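Local coordinates for protein trehalose-6-phosphate phosphatase (Candida albicans, PDB 5DXI) that belongs to the trehalose-phosphatase family of the HAD clan and holds a magnesium ion, beryllium trifluoride and glucose units in its cleft, at residues 32-37 and 41-46; 114-119 and 169-174; 249-254 and 262-267. All coordinates share one frame; numbering follows the deposited sequence.

None of the three contacts touches another: contacts 1 and 3 adjoin the large mixed sheet of a HAD-type fold, contact 2 the smaller antiparallel one. Contact 1 (32-37 and 41-46) is partly buried in the loop that follows strand 23-27 and, alone of the three, grips bound sugar; apolar methyls, a bridging water and backbone bonds to glucose make it up. Contact 2 (114-119 and 169-174) is a surface contact beside the four-stranded antiparallel sheet, carried by charge. Contact 3 (249-254 and 262-267) is again partly buried but chiefly aromatic, between helix 235-253 and the start of strand 266-271. The centres of contacts 1 and 3 are about 32 Å apart.

Contact 1 (32-37 and 41-46); sequences TLTPIV and AAAIPS. With GLC (alpha-D-glucopyranose), chain C.
Val37 lays its CG2 methyl over the turn at Ala42 and Ala43, reaching Ala43 CB at 4.2 Å and Ala42 CB at 4.3 Å. That methyl stands between the backbone N and carbonyl carbon of Val37 (CG1 at chi1 -69°), facing the turn. Further along, Thr34 CG2 lies 4.2 Å from Ala43 CB, extending the apolar overlap. Ala43 is the centre of an inverse gamma turn, which bends the returning chain beside these methyls. No direct hydrogen bond joins the two segments; instead one water donates to Leu33 O at 2.8 Å and accepts from Ser46 N at 3.0 Å. The backbone of Val37 meanwhile holds an alpha-D-glucopyranose: Val37 N donates to O6 of the glucopyranose at 2.8 Å in a nearly straight bond (166°), and O4 of the same sugar donates to Val37 O at 2.8 Å. Arg145 and Asn181 bind this sugar too. Thr32 closes a probable HAD-type DxDx(T/V) pattern, its OG1 bonded to Asp28, a magnesium ligand. The whole loop runs from strand 23-27 to helix 47-58, which Ser46 N-caps; Leu33 packs on helix 287-298, while Ile44 and Pro45 rest against Trp78 of helix 72-79.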
loop_
_atom_site.group_PDB
_atom_site.type_symbol
_atom_site.label_atom_id
_atom_site.label_comp_id
_atom_site.label_asym_id
_atom_site.label_seq_id
_atom_site.Cartn_x
_atom_site.Cartn_y
_atom_site.Cartn_z
ATOM N N THR A 32 5.329 6.188 -3.465
ATOM C CA THR A 32 4.186 6.911 -2.944
ATOM C C THR A 32 4.645 8.001 -1.987
ATOM O O THR A 32 4.378 9.177 -2.222
ATOM C CB THR A 32 3.198 5.940 -2.249
ATOM O OG1 THR A 32 2.701 5.011 -3.225
ATOM C CG2 THR A 32 2.036 6.696 -1.611
ATOM N N LEU A 33 5.347 7.615 -0.920
ATOM C CA LEU A 33 5.922 8.582 0.021
ATOM C C LEU A 33 7.375 8.913 -0.339
ATOM O O LEU A 33 7.961 9.852 0.204
ATOM C CB LEU A 33 5.846 8.053 1.454
ATOM C CG LEU A 33 4.443 7.755 1.979
ATOM C CD1 LEU A 33 4.481 7.192 3.405
ATOM C CD2 LEU A 33 3.619 9.021 1.930
ATOM N N THR A 34 7.937 8.139 -1.264
ATOM C CA THR A 34 9.324 8.308 -1.703
ATOM C C THR A 34 9.419 7.797 -3.119
ATOM O O THR A 34 8.705 6.872 -3.491
ATOM C CB THR A 34 10.350 7.541 -0.805
ATOM O OG1 THR A 34 11.686 7.845 -1.236
ATOM C CG2 THR A 34 10.154 6.035 -0.929
ATOM N N PRO A 35 10.299 8.392 -3.927
ATOM C CA PRO A 35 10.314 7.990 -5.335
ATOM C C PRO A 35 10.829 6.578 -5.567
ATOM O O PRO A 35 11.517 5.996 -4.729
ATOM C CB PRO A 35 11.251 9.031 -5.996
ATOM C CG PRO A 35 11.957 9.701 -4.870
ATOM C CD PRO A 35 11.044 9.640 -3.698
ATOM N N ILE A 36 10.445 6.021 -6.709
ATOM C CA ILE A 36 10.992 4.765 -7.182
ATOM C C ILE A 36 12.461 4.942 -7.559
ATOM O O ILE A 36 12.781 5.814 -8.358
ATOM C CB ILE A 36 10.206 4.259 -8.386
ATOM C CG1 ILE A 36 8.764 3.898 -7.952
ATOM C CG2 ILE A 36 10.895 3.084 -9.028
ATOM C CD1 ILE A 36 8.665 2.657 -7.073
ATOM N N VAL A 37 13.341 4.121 -7.003
ATOM C CA VAL A 37 14.750 4.179 -7.379
ATOM C C VAL A 37 15.300 2.803 -7.725
ATOM O O VAL A 37 14.659 1.772 -7.484
ATOM C CB VAL A 37 15.618 4.800 -6.270
ATOM C CG1 VAL A 37 15.301 6.290 -6.120
ATOM C CG2 VAL A 37 15.440 4.052 -4.931
ATOM N N ALA A 41 17.463 -0.272 -1.276
ATOM C CA ALA A 41 18.022 0.145 0.011
ATOM C C ALA A 41 18.171 1.660 0.103
ATOM O O ALA A 41 18.312 2.213 1.203
ATOM C CB ALA A 41 19.372 -0.530 0.256
ATOM N N ALA A 42 18.137 2.317 -1.050
ATOM C CA ALA A 42 18.299 3.768 -1.142
ATOM C C ALA A 42 16.977 4.526 -1.037
ATOM O O ALA A 42 16.970 5.757 -1.076
ATOM C CB ALA A 42 18.984 4.129 -2.448
ATOM N N ALA A 43 15.864 3.798 -0.920
ATOM C CA ALA A 43 14.538 4.413 -0.880
ATOM C C ALA A 43 14.240 4.974 0.499
ATOM O O ALA A 43 13.329 4.511 1.191
ATOM C CB ALA A 43 13.446 3.398 -1.289
ATOM N N ILE A 44 14.965 6.016 0.874
ATOM C CA ILE A 44 14.991 6.455 2.262
ATOM C C ILE A 44 14.045 7.624 2.521
ATOM O O ILE A 44 13.922 8.494 1.678
ATOM C CB ILE A 44 16.464 6.856 2.623
ATOM C CG1 ILE A 44 17.342 5.602 2.728
ATOM C CG2 ILE A 44 16.550 7.749 3.865
ATOM C CD1 ILE A 44 18.840 5.927 2.890
ATOM N N PRO A 45 13.409 7.670 3.709
ATOM C CA PRO A 45 12.503 8.793 4.000
ATOM C C PRO A 45 13.199 10.154 3.936
ATOM O O PRO A 45 14.282 10.313 4.501
ATOM C CB PRO A 45 12.039 8.511 5.424
ATOM C CG PRO A 45 12.301 7.068 5.640
ATOM C CD PRO A 45 13.474 6.711 4.821
ATOM N N SER A 46 12.588 11.105 3.238
ATOM C CA SER A 46 13.071 12.477 3.205
ATOM C C SER A 46 12.742 13.149 4.515
ATOM O O SER A 46 11.837 12.710 5.231
ATOM C CB SER A 46 12.434 13.257 2.031
ATOM O OG SER A 46 11.037 13.465 2.235
HETATM C C1 GLC C . 9.784 -1.182 -5.448
HETATM C C2 GLC C . 9.882 -1.403 -6.942
HETATM C C3 GLC C . 11.329 -1.658 -7.343
HETATM C C4 GLC C . 12.204 -0.482 -6.916
HETATM C C5 GLC C . 12.058 -0.292 -5.408
HETATM C C6 GLC C . 12.818 0.923 -4.892
HETATM O O2 GLC C . 9.089 -2.515 -7.348
HETATM O O3 GLC C . 11.383 -1.854 -8.758
HETATM O O4 GLC C . 13.577 -0.753 -7.208
HETATM O O5 GLC C . 10.669 -0.113 -5.076
HETATM O O6 GLC C . 12.171 2.112 -5.385
HETATM O O HOH W 1 10.331 10.787 1.318
#

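Contact 2 (114-119 and 169-174); sequences QEKVDD and KEYDVE
Lys116 reaches from helix 113-126 to Glu170 and Tyr171, where the short helix 167-170 gives way to strand 173-178 at the edge of a four-stranded antiparallel sheet. Within this alpha/beta subdomain of the HAD-type fold, the contact joins helix 113-126 to the turn between helix 167-170 and edge strand 173-178. The segments keep their distance: the closest CA atoms, those of Lys116 and Glu170, are 10.5 Å apart, so long side chains must span the gap. Lys116 does so with a chain extended beyond CG, and Glu170 comes to meet it in an equally extended form, with CG opposite its backbone N (chi1 -171°); the two cross at about a right angle. Lys116 NZ forms a salt bridge with Glu170 OE2 at 3.0 Å, supplemented by a weak hydrogen bond from Lys116 NZ to Glu170 OE1 at 3.2 Å. This is the outer, solvent side, where both charged residues are exposed.

The closer packing is around Tyr171, which is partly exposed. Lys116 CD lies at the edge of the ring, near its plane and 4.1 Å from Tyr171 CE2, and Trp113 meets the same ring edge-to-face. Deeper still, Val117 and Val173 are buried; both touch Val184 of strand 181-186 and Val167, an apolar layer beneath the polar bridge. The phenol oxygen is bonded to Ser112 OG and also receives a bond from Lys116 NZ, which lies 3.2 Å from Tyr171 OH.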
loop_
_atom_site.group_PDB
_atom_site.type_symbol
_atom_site.label_atom_id
_atom_site.label_comp_id
_atom_site.label_asym_id
_atom_site.label_seq_id
_atom_site.Cartn_x
_atom_site.Cartn_y
_atom_site.Cartn_z
ATOM N N GLN A 114 6.855 -21.685 -1.551
ATOM C CA GLN A 114 7.978 -20.748 -1.618
ATOM C C GLN A 114 9.150 -21.281 -2.440
ATOM O O GLN A 114 9.690 -20.574 -3.297
ATOM C CB GLN A 114 8.461 -20.378 -0.205
ATOM C CG GLN A 114 7.536 -19.413 0.509
ATOM C CD GLN A 114 8.013 -19.043 1.894
ATOM O OE1 GLN A 114 8.560 -19.869 2.620
ATOM N NE2 GLN A 114 7.798 -17.785 2.277
ATOM N N GLU A 115 9.533 -22.528 -2.190
ATOM C CA GLU A 115 10.669 -23.095 -2.897
ATOM C C GLU A 115 10.382 -23.319 -4.368
ATOM O O GLU A 115 11.275 -23.188 -5.199
ATOM C CB GLU A 115 11.110 -24.403 -2.245
ATOM C CG GLU A 115 11.667 -24.195 -0.854
ATOM C CD GLU A 115 12.795 -23.167 -0.829
ATOM O OE1 GLU A 115 13.671 -23.198 -1.732
ATOM O OE2 GLU A 115 12.782 -22.305 0.081
ATOM N N LYS A 116 9.134 -23.625 -4.697
ATOM C CA LYS A 116 8.773 -23.791 -6.090
ATOM C C LYS A 116 8.836 -22.449 -6.816
ATOM O O LYS A 116 9.310 -22.376 -7.946
ATOM C CB LYS A 116 7.398 -24.438 -6.219
ATOM C CG LYS A 116 7.403 -25.891 -5.751
ATOM C CD LYS A 116 6.029 -26.539 -5.791
ATOM C CE LYS A 116 6.108 -27.983 -5.283
ATOM N NZ LYS A 116 4.754 -28.564 -5.076
ATOM N N VAL A 117 8.357 -21.392 -6.167
ATOM C CA VAL A 117 8.457 -20.054 -6.739
ATOM C C VAL A 117 9.931 -19.646 -6.856
ATOM O O VAL A 117 10.354 -19.106 -7.879
ATOM C CB VAL A 117 7.668 -19.025 -5.902
ATOM C CG1 VAL A 117 8.006 -17.595 -6.326
ATOM C CG2 VAL A 117 6.172 -19.291 -6.035
ATOM N N ASP A 118 10.697 -19.917 -5.803
ATOM C CA ASP A 118 12.123 -19.626 -5.766
ATOM C C ASP A 118 12.844 -20.288 -6.941
ATOM O O ASP A 118 13.609 -19.640 -7.653
ATOM C CB ASP A 118 12.725 -20.106 -4.444
ATOM C CG ASP A 118 14.071 -19.465 -4.131
ATOM O OD1 ASP A 118 14.480 -18.510 -4.821
ATOM O OD2 ASP A 118 14.716 -19.917 -3.174
ATOM N N ASP A 119 12.590 -21.581 -7.132
ATOM C CA ASP A 119 13.157 -22.341 -8.246
ATOM C C ASP A 119 12.823 -21.706 -9.588
ATOM O O ASP A 119 13.672 -21.609 -10.471
ATOM C CB ASP A 119 12.654 -23.786 -8.217
ATOM C CG ASP A 119 13.311 -24.606 -7.121
ATOM O OD1 ASP A 119 14.256 -24.096 -6.483
ATOM O OD2 ASP A 119 12.873 -25.750 -6.888
ATOM N N LYS A 169 -1.915 -22.562 -9.634
ATOM C CA LYS A 169 -2.954 -23.580 -9.741
ATOM C C LYS A 169 -2.914 -24.518 -8.535
ATOM O O LYS A 169 -3.950 -24.907 -8.005
ATOM C CB LYS A 169 -2.792 -24.389 -11.033
ATOM C CG LYS A 169 -2.923 -23.593 -12.324
ATOM C CD LYS A 169 -4.370 -23.403 -12.703
ATOM C CE LYS A 169 -4.515 -22.471 -13.899
ATOM N NZ LYS A 169 -4.243 -23.179 -15.182
ATOM N N GLU A 170 -1.709 -24.856 -8.093
ATOM C CA GLU A 170 -1.526 -25.802 -7.000
ATOM C C GLU A 170 -1.727 -25.185 -5.618
ATOM O O GLU A 170 -2.103 -25.881 -4.679
ATOM C CB GLU A 170 -0.136 -26.432 -7.071
ATOM C CG GLU A 170 0.056 -27.579 -6.088
ATOM C CD GLU A 170 1.476 -28.111 -6.071
ATOM O OE1 GLU A 170 2.300 -27.632 -6.890
ATOM O OE2 GLU A 170 1.772 -28.981 -5.216
ATOM N N TYR A 171 -1.442 -23.891 -5.486
ATOM C CA TYR A 171 -1.592 -23.203 -4.203
ATOM C C TYR A 171 -2.500 -22.001 -4.355
ATOM O O TYR A 171 -2.692 -21.501 -5.457
ATOM C CB TYR A 171 -0.246 -22.733 -3.648
ATOM C CG TYR A 171 0.761 -23.820 -3.389
ATOM C CD1 TYR A 171 0.911 -24.362 -2.122
ATOM C CD2 TYR A 171 1.574 -24.294 -4.409
ATOM C CE1 TYR A 171 1.835 -25.351 -1.880
ATOM C CE2 TYR A 171 2.511 -25.284 -4.176
ATOM C CZ TYR A 171 2.635 -25.810 -2.910
ATOM O OH TYR A 171 3.563 -26.795 -2.680
ATOM N N ASP A 172 -3.072 -21.550 -3.248
ATOM C CA ASP A 172 -3.797 -20.287 -3.240
ATOM C C ASP A 172 -2.819 -19.133 -3.011
ATOM O O ASP A 172 -2.769 -18.550 -1.925
ATOM C CB ASP A 172 -4.893 -20.286 -2.185
ATOM C CG ASP A 172 -6.068 -21.162 -2.569
ATOM O OD1 ASP A 172 -6.277 -21.386 -3.787
ATOM O OD2 ASP A 172 -6.771 -21.634 -1.654
ATOM N N VAL A 173 -2.032 -18.827 -4.035
ATOM C CA VAL A 173 -1.126 -17.685 -3.985
ATOM C C VAL A 173 -1.498 -16.702 -5.093
ATOM O O VAL A 173 -2.085 -17.080 -6.115
ATOM C CB VAL A 173 0.348 -18.101 -4.143
ATOM C CG1 VAL A 173 0.771 -19.010 -3.003
ATOM C CG2 VAL A 173 0.561 -18.793 -5.475
ATOM N N GLU A 174 -1.164 -15.437 -4.876
ATOM C CA GLU A 174 -1.402 -14.404 -5.863
ATOM C C GLU A 174 -0.092 -14.083 -6.563
ATOM O O GLU A 174 0.923 -13.908 -5.902
ATOM C CB GLU A 174 -1.958 -13.145 -5.213
ATOM C CG GLU A 174 -2.389 -12.094 -6.229
ATOM C CD GLU A 174 -3.606 -12.538 -7.023
ATOM O OE1 GLU A 174 -4.452 -13.263 -6.450
ATOM O OE2 GLU A 174 -3.707 -12.174 -8.217
#

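Contact 3 (249-254 and 262-267); sequences KKWKGD and GSYGVY
Trp251 and Tyr264 supply the aromatic part of this contact. The edge of the indole is turned toward the face of the phenol ring in an edge-to-face pair, with the five-membered ring and the Tyr264 ring 5.8 Å apart between centroids and their planes at 66°. A CH-pi contact accompanies it: Trp251 CB sits 3.9 Å from the Tyr264 ring centroid, 14° off the normal, over one face. Trp251 CG is anti to the carbonyl carbon (chi1 -74°), which sets the indole beside its own backbone N; the two aromatic side chains run alongside each other in opposite senses.

Apolar contacts continue along the six-membered part of the indole. Trp251 CE3 meets Tyr264 CB at 3.7 Å, and Trp251 CZ3 meets Val266 CG2 at 3.9 Å. On the rim of the phenol, Lys252 CB lies in the ring plane, 3.9 Å from Tyr264 CE2.

No hydrogen bond crosses between the segments. Tyr264 OH bonds instead to Arg256 O in the intervening loop, and Arg256 also makes a cation-pi contact with Trp251. Ser263 OG accepts from Gly265 N at 3.1 Å, forming an ST turn just before the strand.

The contact joins the C-terminal end of helix 235-253 to the start of strand 266-271, the second half of the beta-alpha-beta unit that begins with strand 227-232; Trp251 and Val266 both pack on Met228 of that first strand.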
loop_
_atom_site.group_PDB
_atom_site.type_symbol
_atom_site.label_atom_id
_atom_site.label_comp_id
_atom_site.label_asym_id
_atom_site.label_seq_id
_atom_site.Cartn_x
_atom_site.Cartn_y
_atom_site.Cartn_z
ATOM N N LYS A 249 -19.425 1.785 -0.314
ATOM C CA LYS A 249 -20.677 1.350 -0.916
ATOM C C LYS A 249 -21.542 0.633 0.128
ATOM O O LYS A 249 -22.768 0.741 0.108
ATOM C CB LYS A 249 -20.426 0.438 -2.116
ATOM C CG LYS A 249 -21.706 -0.020 -2.772
ATOM C CD LYS A 249 -21.474 -0.918 -3.971
ATOM C CE LYS A 249 -22.815 -1.268 -4.622
ATOM N NZ LYS A 249 -22.667 -2.020 -5.897
ATOM N N LYS A 250 -20.894 -0.073 1.051
ATOM C CA LYS A 250 -21.594 -0.753 2.138
ATOM C C LYS A 250 -22.276 0.310 2.999
ATOM O O LYS A 250 -23.453 0.176 3.363
ATOM C CB LYS A 250 -20.618 -1.595 2.971
ATOM C CG LYS A 250 -21.189 -2.210 4.241
ATOM C CD LYS A 250 -22.118 -3.353 3.864
ATOM C CE LYS A 250 -22.483 -4.235 5.049
ATOM N NZ LYS A 250 -23.302 -3.534 6.075
ATOM N N TRP A 251 -21.537 1.373 3.309
ATOM C CA TRP A 251 -22.100 2.487 4.064
ATOM C C TRP A 251 -23.261 3.201 3.347
ATOM O O TRP A 251 -24.189 3.662 4.012
ATOM C CB TRP A 251 -21.006 3.492 4.401
ATOM C CG TRP A 251 -20.083 3.020 5.488
ATOM C CD1 TRP A 251 -20.313 2.015 6.387
ATOM C CD2 TRP A 251 -18.778 3.533 5.788
ATOM N NE1 TRP A 251 -19.227 1.872 7.223
ATOM C CE2 TRP A 251 -18.277 2.794 6.876
ATOM C CE3 TRP A 251 -17.982 4.541 5.232
ATOM C CZ2 TRP A 251 -17.013 3.033 7.424
ATOM C CZ3 TRP A 251 -16.745 4.783 5.778
ATOM C CH2 TRP A 251 -16.265 4.030 6.864
ATOM N N LYS A 252 -23.218 3.319 2.017
ATOM C CA LYS A 252 -24.334 3.957 1.292
ATOM C C LYS A 252 -25.450 2.954 0.951
ATOM O O LYS A 252 -26.587 3.359 0.708
ATOM C CB LYS A 252 -23.865 4.688 0.028
ATOM C CG LYS A 252 -23.015 3.889 -0.912
ATOM C CD LYS A 252 -22.353 4.788 -1.961
ATOM C CE LYS A 252 -23.366 5.404 -2.921
ATOM N NZ LYS A 252 -22.708 6.326 -3.898
ATOM N N GLY A 253 -25.135 1.658 0.947
ATOM C CA GLY A 253 -26.160 0.634 0.799
ATOM C C GLY A 253 -27.033 0.711 2.036
ATOM O O GLY A 253 -28.264 0.723 1.963
ATOM N N ASP A 254 -26.372 0.764 3.185
ATOM C CA ASP A 254 -27.025 1.134 4.425
ATOM C C ASP A 254 -27.253 2.631 4.282
ATOM O O ASP A 254 -26.679 3.256 3.405
ATOM C CB ASP A 254 -26.151 0.795 5.635
ATOM C CG ASP A 254 -25.712 -0.657 5.647
ATOM O OD1 ASP A 254 -26.000 -1.370 4.661
ATOM O OD2 ASP A 254 -25.060 -1.081 6.625
ATOM N N GLY A 262 -21.569 15.439 1.575
ATOM C CA GLY A 262 -22.323 14.351 0.970
ATOM C C GLY A 262 -21.539 13.056 0.822
ATOM O O GLY A 262 -21.948 12.152 0.098
ATOM N N SER A 263 -20.426 12.934 1.539
ATOM C CA SER A 263 -19.619 11.723 1.448
ATOM C C SER A 263 -19.452 11.080 2.811
ATOM O O SER A 263 -20.114 11.454 3.784
ATOM C CB SER A 263 -18.237 12.019 0.839
ATOM O OG SER A 263 -17.375 12.672 1.759
ATOM N N TYR A 264 -18.589 10.076 2.860
ATOM C CA TYR A 264 -18.226 9.455 4.115
ATOM C C TYR A 264 -16.753 9.725 4.429
ATOM O O TYR A 264 -16.179 9.116 5.332
ATOM C CB TYR A 264 -18.513 7.960 4.066
ATOM C CG TYR A 264 -19.986 7.652 3.884
ATOM C CD1 TYR A 264 -20.905 7.930 4.892
ATOM C CD2 TYR A 264 -20.451 7.065 2.716
ATOM C CE1 TYR A 264 -22.251 7.645 4.733
ATOM C CE2 TYR A 264 -21.789 6.774 2.548
ATOM C CZ TYR A 264 -22.683 7.068 3.558
ATOM O OH TYR A 264 -24.016 6.775 3.389
ATOM N N GLY A 265 -16.148 10.641 3.677
ATOM C CA GLY A 265 -14.757 11.000 3.907
ATOM C C GLY A 265 -13.737 10.007 3.366
ATOM O O GLY A 265 -12.576 10.022 3.783
ATOM N N VAL A 266 -14.139 9.186 2.398
ATOM C CA VAL A 266 -13.250 8.151 1.880
ATOM C C VAL A 266 -12.490 8.614 0.629
ATOM O O VAL A 266 -13.091 8.881 -0.416
ATOM C CB VAL A 266 -14.038 6.871 1.558
ATOM C CG1 VAL A 266 -13.101 5.762 1.112
ATOM C CG2 VAL A 266 -14.836 6.429 2.774
ATOM N N TYR A 267 -11.163 8.691 0.722
ATOM C CA TYR A 267 -10.384 9.174 -0.414
ATOM C C TYR A 267 -9.282 8.187 -0.845
ATOM O O TYR A 267 -8.135 8.266 -0.381
ATOM C CB TYR A 267 -9.774 10.544 -0.104
ATOM C CG TYR A 267 -10.792 11.615 0.256
ATOM C CD1 TYR A 267 -11.452 12.346 -0.731
ATOM C CD2 TYR A 267 -11.062 11.922 1.586
ATOM C CE1 TYR A 267 -12.376 13.330 -0.404
ATOM C CE2 TYR A 267 -11.973 12.903 1.925
ATOM C CZ TYR A 267 -12.629 13.603 0.927
ATOM O OH TYR A 267 -13.529 14.579 1.282
#